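Local coordinates for protein peptidoglycan D,D-transpeptidase FtsI (Yersinia pestis, PDB 6SYN) that probably cross-links peptidoglycan as a class B penicillin-binding protein, a D,D-transpeptidase that is the target of beta-lactam antibiotics, at residues 428-442 with 485-497. Sequence-based numbering, arbitrary orientation. Where two conformers were deposited one is given.
Sequences KAAIKGYRIAIKTGT and YYGGAVSAPVFGA. With CB9 ((2R,4S)-2-[(1R)-1-{[(2S)-2-carboxy-2-phenylacetyl]amino}-2-oxoethyl]-5,5-dimethyl-1,3-thiazolidine-4-carboxylic acid), chain D.
T442 meets the start of helix 487-490 through a single hydroxyl that works in two directions, a compact example of how a binding strand is tied to the helix behind it. Its OG1 accepts the backbone N-H of G487 at 3.2 Å, nearly straight at 162°, and donates to the thiazolidine carboxylate oxygen OAD of CB9 at 2.6 Å. With chi1 at -40° the hydroxyl lies beside the backbone N, while CG2, anti to that N, turns toward the edge of the Y485 ring. The second oxygen of that carboxylate, OAG, takes the hydroxyl of T440, and the backbone N of T442 donates to CB9 O. K439, T440 and G441 match the KTG motif of penicillin-binding transpeptidases. Y486 lays one ring face over the ligand methyl CAB.

The chains stay close at G487 and G488: CA of G487 makes a C-H...O contact with O of G441 at 3.4 Å, and the CG2 methyl of T440 rests 3.7 Å from CA of G488. Further along, I438 sets CG2 over the face of F495, its centroid 4.0 Å away, in a CH-pi contact, and A429 packs its methyl against that of A492, beside the same ring. The backbones come nearest at A429 and G496, their CA atoms 4.0 Å apart. By contrast, K428 runs along the open side: its CD passes O of G488, and the ammonium end turns out into solvent.

The buried flank is completed by the antiparallel sheet. Strand 437-446 is one edge of it and pairs with strand 455-464, whose T460 touches both T440 and F495; helix 492-505 packs on strand 471-478 through V494 on V475 and F495 on L473.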
ATOM      1  N   LYS A 428     -18.108   1.047  11.559  1.00  7.12           N
ATOM      2  CA  LYS A 428     -17.417   2.360  11.417  1.00  7.30           C
ATOM      3  C   LYS A 428     -17.069   2.638   9.948  1.00  7.39           C
ATOM      4  O   LYS A 428     -16.895   3.824   9.616  1.00  7.36           O
ATOM      5  CB  LYS A 428     -16.181   2.437  12.323  1.00  7.38           C
ATOM      6  CG  LYS A 428     -16.460   3.032  13.700  1.00  7.43           C
ATOM      7  CD  LYS A 428     -15.344   2.856  14.708  1.00  7.53           C
ATOM      8  CE  LYS A 428     -15.824   2.884  16.148  1.00  7.61           C
ATOM      9  NZ  LYS A 428     -16.300   4.229  16.559  1.00  7.63           N
ATOM     10  N   ALA A 429     -16.996   1.604   9.101  1.00  7.58           N
ATOM     11  CA  ALA A 429     -16.687   1.712   7.653  1.00  7.76           C
ATOM     12  C   ALA A 429     -17.952   1.982   6.826  1.00  7.97           C
ATOM     13  O   ALA A 429     -17.804   2.196   5.614  1.00  7.96           O
ATOM     14  CB  ALA A 429     -16.015   0.450   7.182  1.00  7.82           C
ATOM     15  N   ALA A 430     -19.144   1.960   7.434  1.00  8.19           N
ATOM     16  CA  ALA A 430     -20.435   2.141   6.727  1.00  8.34           C
ATOM     17  C   ALA A 430     -20.420   3.481   5.989  1.00  8.46           C
ATOM     18  O   ALA A 430     -19.962   4.477   6.585  1.00  8.31           O
ATOM     19  CB  ALA A 430     -21.600   2.058   7.684  1.00  8.35           C
ATOM     20  N   ILE A 431     -20.899   3.477   4.742  1.00  8.68           N
ATOM     21  CA  ILE A 431     -20.955   4.657   3.834  1.00  8.94           C
ATOM     22  C   ILE A 431     -22.422   5.003   3.598  1.00  9.19           C
ATOM     23  O   ILE A 431     -23.180   4.094   3.223  1.00  9.33           O
ATOM     24  CB  ILE A 431     -20.239   4.354   2.505  1.00  9.06           C
ATOM     25  CG1 ILE A 431     -18.854   3.758   2.754  1.00  9.07           C
ATOM     26  CG2 ILE A 431     -20.199   5.590   1.615  1.00  9.05           C
ATOM     27  CD1 ILE A 431     -17.878   3.986   1.637  1.00  9.09           C
ATOM     28  N   LYS A 432     -22.786   6.271   3.779  1.00  9.48           N
ATOM     29  CA  LYS A 432     -24.186   6.745   3.670  1.00  9.85           C
ATOM     30  C   LYS A 432     -24.639   6.615   2.210  1.00 10.33           C
ATOM     31  O   LYS A 432     -24.012   7.245   1.330  1.00 10.49           O
ATOM     32  CB  LYS A 432     -24.310   8.186   4.182  1.00  9.86           C
ATOM     33  CG  LYS A 432     -24.020   8.394   5.665  1.00  9.83           C
ATOM     34  CD  LYS A 432     -25.007   7.718   6.601  1.00  9.82           C
ATOM     35  CE  LYS A 432     -24.736   8.002   8.066  1.00  9.77           C
ATOM     36  NZ  LYS A 432     -25.245   9.328   8.489  1.00  9.77           N
ATOM     37  N   GLY A 433     -25.670   5.798   1.972  1.00 10.76           N
ATOM     38  CA  GLY A 433     -26.358   5.670   0.674  1.00 11.10           C
ATOM     39  C   GLY A 433     -25.771   4.571  -0.194  1.00 11.48           C
ATOM     40  O   GLY A 433     -26.177   4.484  -1.370  1.00 11.54           O
ATOM     41  N   TYR A 434     -24.860   3.761   0.353  1.00 11.99           N
ATOM     42  CA  TYR A 434     -24.171   2.655  -0.363  1.00 12.39           C
ATOM     43  C   TYR A 434     -24.134   1.409   0.524  1.00 12.74           C
ATOM     44  O   TYR A 434     -23.999   1.547   1.760  1.00 12.97           O
ATOM     45  CB  TYR A 434     -22.736   3.037  -0.734  1.00 12.48           C
ATOM     46  CG  TYR A 434     -22.588   4.110  -1.785  1.00 12.58           C
ATOM     47  CD1 TYR A 434     -22.585   3.801  -3.135  1.00 12.52           C
ATOM     48  CD2 TYR A 434     -22.411   5.438  -1.427  1.00 12.84           C
ATOM     49  CE1 TYR A 434     -22.424   4.783  -4.100  1.00 12.64           C
ATOM     50  CE2 TYR A 434     -22.255   6.434  -2.379  1.00 12.81           C
ATOM     51  CZ  TYR A 434     -22.261   6.106  -3.722  1.00 12.74           C
ATOM     52  OH  TYR A 434     -22.103   7.085  -4.660  1.00 12.66           O
ATOM     53  N   ARG A 435     -24.236   0.239  -0.111  1.00 12.94           N
ATOM     54  CA  ARG A 435     -24.020  -1.101   0.494  1.00 13.09           C
ATOM     55  C   ARG A 435     -22.568  -1.514   0.249  1.00 12.60           C
ATOM     56  O   ARG A 435     -22.075  -1.289  -0.880  1.00 12.56           O
ATOM     57  CB  ARG A 435     -24.935  -2.145  -0.149  1.00 13.74           C
ATOM     58  CG  ARG A 435     -26.414  -1.781  -0.170  1.00 14.25           C
ATOM     59  CD  ARG A 435     -27.156  -2.583  -1.223  1.00 14.80           C
ATOM     60  NE  ARG A 435     -26.938  -4.020  -1.107  1.00 15.23           N
ATOM     61  CZ  ARG A 435     -27.245  -4.919  -2.041  1.00 15.89           C
ATOM     62  NH1 ARG A 435     -27.787  -4.542  -3.190  1.00 15.98           N
ATOM     63  NH2 ARG A 435     -27.008  -6.203  -1.825  1.00 16.17           N
ATOM     64  N   ILE A 436     -21.912  -2.107   1.252  1.00 12.05           N
ATOM     65  CA  ILE A 436     -20.474  -2.499   1.173  1.00 11.57           C
ATOM     66  C   ILE A 436     -20.294  -3.923   1.709  1.00 11.28           C
ATOM     67  O   ILE A 436     -21.024  -4.313   2.633  1.00 11.24           O
ATOM     68  CB  ILE A 436     -19.550  -1.491   1.896  0.50 11.49           C
ATOM     69  CG1 ILE A 436     -19.694  -1.527   3.420  0.50 11.42           C
ATOM     70  CG2 ILE A 436     -19.746  -0.084   1.350  0.50 11.45           C
ATOM     71  CD1 ILE A 436     -18.695  -0.650   4.140  0.50 11.38           C
ATOM     72  N   ALA A 437     -19.350  -4.656   1.118  1.00 11.00           N
ATOM     73  CA  ALA A 437     -18.907  -6.004   1.533  1.00 10.81           C
ATOM     74  C   ALA A 437     -17.452  -5.921   2.011  1.00 10.63           C
ATOM     75  O   ALA A 437     -16.533  -5.903   1.161  1.00 10.60           O
ATOM     76  CB  ALA A 437     -19.078  -6.970   0.388  1.00 10.83           C
ATOM     77  N   ILE A 438     -17.263  -5.853   3.331  1.00 10.43           N
ATOM     78  CA  ILE A 438     -15.932  -5.765   3.996  1.00 10.19           C
ATOM     79  C   ILE A 438     -15.732  -6.968   4.917  1.00 10.06           C
ATOM     80  O   ILE A 438     -16.714  -7.630   5.289  1.00  9.97           O
ATOM     81  CB  ILE A 438     -15.792  -4.456   4.795  1.00 10.25           C
ATOM     82  CG1 ILE A 438     -16.700  -4.430   6.029  1.00 10.22           C
ATOM     83  CG2 ILE A 438     -16.031  -3.256   3.899  1.00 10.31           C
ATOM     84  CD1 ILE A 438     -16.254  -3.457   7.099  1.00 10.17           C
ATOM     85  N   LYS A 439     -14.477  -7.192   5.289  1.00  9.92           N
ATOM     86  CA  LYS A 439     -14.067  -8.049   6.422  1.00  9.75           C
ATOM     87  C   LYS A 439     -13.004  -7.284   7.212  1.00  9.83           C
ATOM     88  O   LYS A 439     -12.045  -6.793   6.589  1.00  9.84           O
ATOM     89  CB  LYS A 439     -13.537  -9.379   5.887  1.00  9.58           C
ATOM     90  CG  LYS A 439     -13.158 -10.398   6.949  1.00  9.51           C
ATOM     91  CD  LYS A 439     -14.352 -10.976   7.673  1.00  9.41           C
ATOM     92  CE  LYS A 439     -13.980 -11.705   8.941  1.00  9.32           C
ATOM     93  NZ  LYS A 439     -13.594 -10.758  10.009  1.00  9.32           N
ATOM     94  N   THR A 440     -13.177  -7.159   8.526  1.00  9.96           N
ATOM     95  CA  THR A 440     -12.147  -6.598   9.434  1.00 10.10           C
ATOM     96  C   THR A 440     -11.112  -7.680   9.742  1.00 10.27           C
ATOM     97  O   THR A 440     -11.358  -8.858   9.426  1.00 10.33           O
ATOM     98  CB  THR A 440     -12.754  -6.074  10.740  1.00 10.08           C
ATOM     99  OG1 THR A 440     -13.443  -7.165  11.353  1.00 10.04           O
ATOM    100  CG2 THR A 440     -13.685  -4.903  10.522  1.00 10.05           C
ATOM    101  N   GLY A 441     -10.004  -7.271  10.351  1.00 10.54           N
ATOM    102  CA  GLY A 441      -8.937  -8.160  10.833  1.00 10.78           C
ATOM    103  C   GLY A 441      -8.073  -7.441  11.851  1.00 11.14           C
ATOM    104  O   GLY A 441      -7.863  -6.214  11.699  1.00 11.02           O
ATOM    105  N   THR A 442      -7.638  -8.169  12.879  1.00 11.54           N
ATOM    106  CA  THR A 442      -6.631  -7.734  13.878  1.00 11.80           C
ATOM    107  C   THR A 442      -5.623  -8.877  14.007  1.00 12.23           C
ATOM    108  O   THR A 442      -5.895  -9.817  14.784  1.00 12.49           O
ATOM    109  CB  THR A 442      -7.288  -7.356  15.214  1.00 11.67           C
ATOM    110  OG1 THR A 442      -8.498  -6.640  14.957  1.00 11.47           O
ATOM    111  CG2 THR A 442      -6.382  -6.531  16.102  1.00 11.56           C
ATOM    112  N   TYR A 485      -6.854  -0.775  18.857  1.00 14.47           N
ATOM    113  CA  TYR A 485      -5.953  -1.532  17.946  1.00 14.01           C
ATOM    114  C   TYR A 485      -6.720  -2.465  16.992  1.00 13.34           C
ATOM    115  O   TYR A 485      -6.083  -2.939  16.046  1.00 13.07           O
ATOM    116  CB  TYR A 485      -4.902  -2.285  18.765  1.00 14.24           C
ATOM    117  CG  TYR A 485      -5.471  -3.163  19.849  1.00 14.54           C
ATOM    118  CD1 TYR A 485      -5.721  -2.655  21.113  1.00 14.63           C
ATOM    119  CD2 TYR A 485      -5.769  -4.496  19.613  1.00 14.59           C
ATOM    120  CE1 TYR A 485      -6.251  -3.448  22.116  1.00 14.72           C
ATOM    121  CE2 TYR A 485      -6.293  -5.305  20.608  1.00 14.65           C
ATOM    122  CZ  TYR A 485      -6.537  -4.777  21.864  1.00 14.75           C
ATOM    123  OH  TYR A 485      -7.064  -5.543  22.862  1.00 15.03           O
ATOM    124  N   TYR A 486      -8.015  -2.730  17.205  1.00 13.05           N
ATOM    125  CA  TYR A 486      -8.855  -3.559  16.296  1.00 12.88           C
ATOM    126  C   TYR A 486      -8.958  -2.897  14.920  1.00 12.61           C
ATOM    127  O   TYR A 486      -9.068  -1.649  14.868  1.00 12.71           O
ATOM    128  CB  TYR A 486     -10.296  -3.699  16.795  1.00 13.16           C
ATOM    129  CG  TYR A 486     -10.537  -4.685  17.910  1.00 13.39           C
ATOM    130  CD1 TYR A 486      -9.495  -5.237  18.638  1.00 13.47           C
ATOM    131  CD2 TYR A 486     -11.830  -5.026  18.274  1.00 13.42           C
ATOM    132  CE1 TYR A 486      -9.731  -6.122  19.677  1.00 13.55           C
ATOM    133  CE2 TYR A 486     -12.084  -5.904  19.314  1.00 13.49           C
ATOM    134  CZ  TYR A 486     -11.029  -6.457  20.017  1.00 13.65           C
ATOM    135  OH  TYR A 486     -11.258  -7.330  21.041  1.00 13.97           O
ATOM    136  N   GLY A 487      -8.984  -3.705  13.855  1.00 12.09           N
ATOM    137  CA  GLY A 487      -9.262  -3.247  12.481  1.00 11.74           C
ATOM    138  C   GLY A 487     -10.584  -2.499  12.399  1.00 11.42           C
ATOM    139  O   GLY A 487     -10.638  -1.466  11.699  1.00 11.16           O
ATOM    140  N   GLY A 488     -11.606  -2.998  13.108  1.00 11.10           N
ATOM    141  CA  GLY A 488     -12.967  -2.429  13.149  1.00 11.03           C
ATOM    142  C   GLY A 488     -12.983  -1.025  13.731  1.00 10.93           C
ATOM    143  O   GLY A 488     -13.885  -0.243  13.369  1.00 11.05           O
ATOM    144  N   ALA A 489     -12.014  -0.720  14.595  1.00 10.72           N
ATOM    145  CA  ALA A 489     -11.926   0.529  15.385  1.00 10.65           C
ATOM    146  C   ALA A 489     -10.959   1.534  14.740  1.00 10.46           C
ATOM    147  O   ALA A 489     -11.166   2.745  14.932  1.00 10.08           O
ATOM    148  CB  ALA A 489     -11.495   0.179  16.788  1.00 10.74           C
ATOM    149  N   VAL A 490      -9.944   1.050  14.011  1.00 10.46           N
ATOM    150  CA  VAL A 490      -8.771   1.856  13.551  1.00 10.30           C
ATOM    151  C   VAL A 490      -8.744   1.958  12.021  1.00 10.07           C
ATOM    152  O   VAL A 490      -8.466   3.068  11.526  1.00 10.02           O
ATOM    153  CB  VAL A 490      -7.456   1.265  14.093  1.00 10.36           C
ATOM    154  CG1 VAL A 490      -6.237   1.856  13.400  1.00 10.36           C
ATOM    155  CG2 VAL A 490      -7.349   1.435  15.601  1.00 10.37           C
ATOM    156  N   SER A 491      -8.991   0.857  11.301  1.00  9.92           N
ATOM    157  CA  SER A 491      -8.891   0.787   9.815  1.00  9.84           C
ATOM    158  C   SER A 491     -10.275   0.906   9.149  1.00  9.66           C
ATOM    159  O   SER A 491     -10.362   1.598   8.114  1.00  9.79           O
ATOM    160  CB  SER A 491      -8.158  -0.456   9.384  1.00  9.89           C
ATOM    161  OG  SER A 491      -6.828  -0.447   9.888  1.00  9.97           O
ATOM    162  N   ALA A 492     -11.318   0.281   9.714  1.00  9.45           N
ATOM    163  CA  ALA A 492     -12.723   0.389   9.243  1.00  9.33           C
ATOM    164  C   ALA A 492     -13.071   1.838   8.902  1.00  9.24           C
ATOM    165  O   ALA A 492     -13.554   2.106   7.808  1.00  9.24           O
ATOM    166  CB  ALA A 492     -13.677  -0.179  10.268  1.00  9.31           C
ATOM    167  N   PRO A 493     -12.847   2.826   9.802  1.00  9.19           N
ATOM    168  CA  PRO A 493     -13.240   4.206   9.520  1.00  9.18           C
ATOM    169  C   PRO A 493     -12.468   4.804   8.337  1.00  9.02           C
ATOM    170  O   PRO A 493     -13.076   5.502   7.551  1.00  9.12           O
ATOM    171  CB  PRO A 493     -12.943   4.985  10.817  1.00  9.22           C
ATOM    172  CG  PRO A 493     -11.995   4.102  11.608  1.00  9.16           C
ATOM    173  CD  PRO A 493     -12.237   2.684  11.135  1.00  9.17           C
ATOM    174  N   VAL A 494     -11.169   4.508   8.238  1.00  8.84           N
ATOM    175  CA  VAL A 494     -10.283   4.982   7.132  1.00  8.76           C
ATOM    176  C   VAL A 494     -10.765   4.359   5.816  1.00  8.69           C
ATOM    177  O   VAL A 494     -10.719   5.060   4.786  1.00  8.53           O
ATOM    178  CB  VAL A 494      -8.799   4.662   7.393  1.00  8.71           C
ATOM    179  CG1 VAL A 494      -7.916   5.103   6.236  1.00  8.73           C
ATOM    180  CG2 VAL A 494      -8.305   5.280   8.690  1.00  8.68           C
ATOM    181  N   PHE A 495     -11.201   3.095   5.844  1.00  8.74           N
ATOM    182  CA  PHE A 495     -11.803   2.406   4.672  1.00  8.80           C
ATOM    183  C   PHE A 495     -13.048   3.180   4.229  1.00  8.83           C
ATOM    184  O   PHE A 495     -13.185   3.459   3.026  1.00  8.77           O
ATOM    185  CB  PHE A 495     -12.154   0.951   4.985  1.00  8.82           C
ATOM    186  CG  PHE A 495     -12.771   0.209   3.826  1.00  8.85           C
ATOM    187  CD1 PHE A 495     -14.069   0.482   3.415  1.00  8.87           C
ATOM    188  CD2 PHE A 495     -12.055  -0.758   3.137  1.00  8.86           C
ATOM    189  CE1 PHE A 495     -14.638  -0.201   2.350  1.00  8.88           C
ATOM    190  CE2 PHE A 495     -12.627  -1.441   2.074  1.00  8.90           C
ATOM    191  CZ  PHE A 495     -13.917  -1.162   1.680  1.00  8.85           C
ATOM    192  N   GLY A 496     -13.930   3.502   5.180  1.00  8.93           N
ATOM    193  CA  GLY A 496     -15.204   4.199   4.923  1.00  9.09           C
ATOM    194  C   GLY A 496     -14.975   5.542   4.254  1.00  9.20           C
ATOM    195  O   GLY A 496     -15.576   5.783   3.186  1.00  9.46           O
ATOM    196  N   ALA A 497     -14.115   6.370   4.852  1.00  9.16           N
ATOM    197  CA  ALA A 497     -13.706   7.700   4.348  1.00  9.19           C
ATOM    198  C   ALA A 497     -13.170   7.586   2.914  1.00  9.24           C
ATOM    199  O   ALA A 497     -13.565   8.417   2.074  1.00  9.29           O
ATOM    200  CB  ALA A 497     -12.675   8.302   5.272  1.00  9.17           C
TER
HETATM  201  C   CB9 D 603      -8.946 -12.040  13.133  1.00 18.06           C
HETATM  202  N   CB9 D 603      -8.335 -12.066  15.567  1.00 19.93           N
HETATM  203  O   CB9 D 603      -8.175 -11.153  12.856  1.00 18.06           O
HETATM  204  CA  CB9 D 603      -9.308 -12.472  14.549  1.00 19.20           C
HETATM  205  CB  CB9 D 603     -10.771 -12.054  14.875  1.00 19.31           C
HETATM  206  CAA CB9 D 603     -12.596  -9.359  16.508  1.00 19.03           C
HETATM  207  CAB CB9 D 603     -10.225  -9.015  17.206  1.00 19.10           C
HETATM  208  OAD CB9 D 603     -10.986  -7.314  14.501  1.00 19.09           O
HETATM  209  OAE CB9 D 603      -5.328 -13.683  18.823  1.00 20.36           O
HETATM  210  OAF CB9 D 603      -7.538 -14.150  15.769  1.00 22.06           O
HETATM  211  OAG CB9 D 603     -11.936  -8.621  13.057  1.00 18.60           O
HETATM  212  OAH CB9 D 603      -5.003 -13.258  16.764  1.00 20.37           O
HETATM  213  CAJ CB9 D 603      -7.436  -8.976  19.737  1.00 20.75           C
HETATM  214  CAK CB9 D 603      -8.274 -10.021  20.050  1.00 20.89           C
HETATM  215  CAL CB9 D 603      -6.493  -9.129  18.748  1.00 20.63           C
HETATM  216  CAM CB9 D 603      -8.170 -11.224  19.369  1.00 20.54           C
HETATM  217  CAN CB9 D 603      -6.388 -10.330  18.058  1.00 20.62           C
HETATM  218  NAP CB9 D 603     -11.224 -10.861  14.145  1.00 19.14           N
HETATM  219  SAQ CB9 D 603     -10.983 -11.586  16.622  1.00 19.72           S
HETATM  220  CAR CB9 D 603     -11.261  -8.411  14.046  1.00 19.11           C
HETATM  221  CAS CB9 D 603      -5.686 -13.260  17.756  1.00 20.30           C
HETATM  222  CAT CB9 D 603      -7.677 -13.020  16.236  1.00 20.45           C
HETATM  223  CAU CB9 D 603      -7.250 -11.385  18.340  1.00 20.56           C
HETATM  224  CAX CB9 D 603     -10.705  -9.644  14.779  1.00 19.23           C
HETATM  225  CAY CB9 D 603      -7.133 -12.739  17.652  1.00 20.47           C
HETATM  226  CAZ CB9 D 603     -11.152  -9.774  16.273  1.00 19.13           C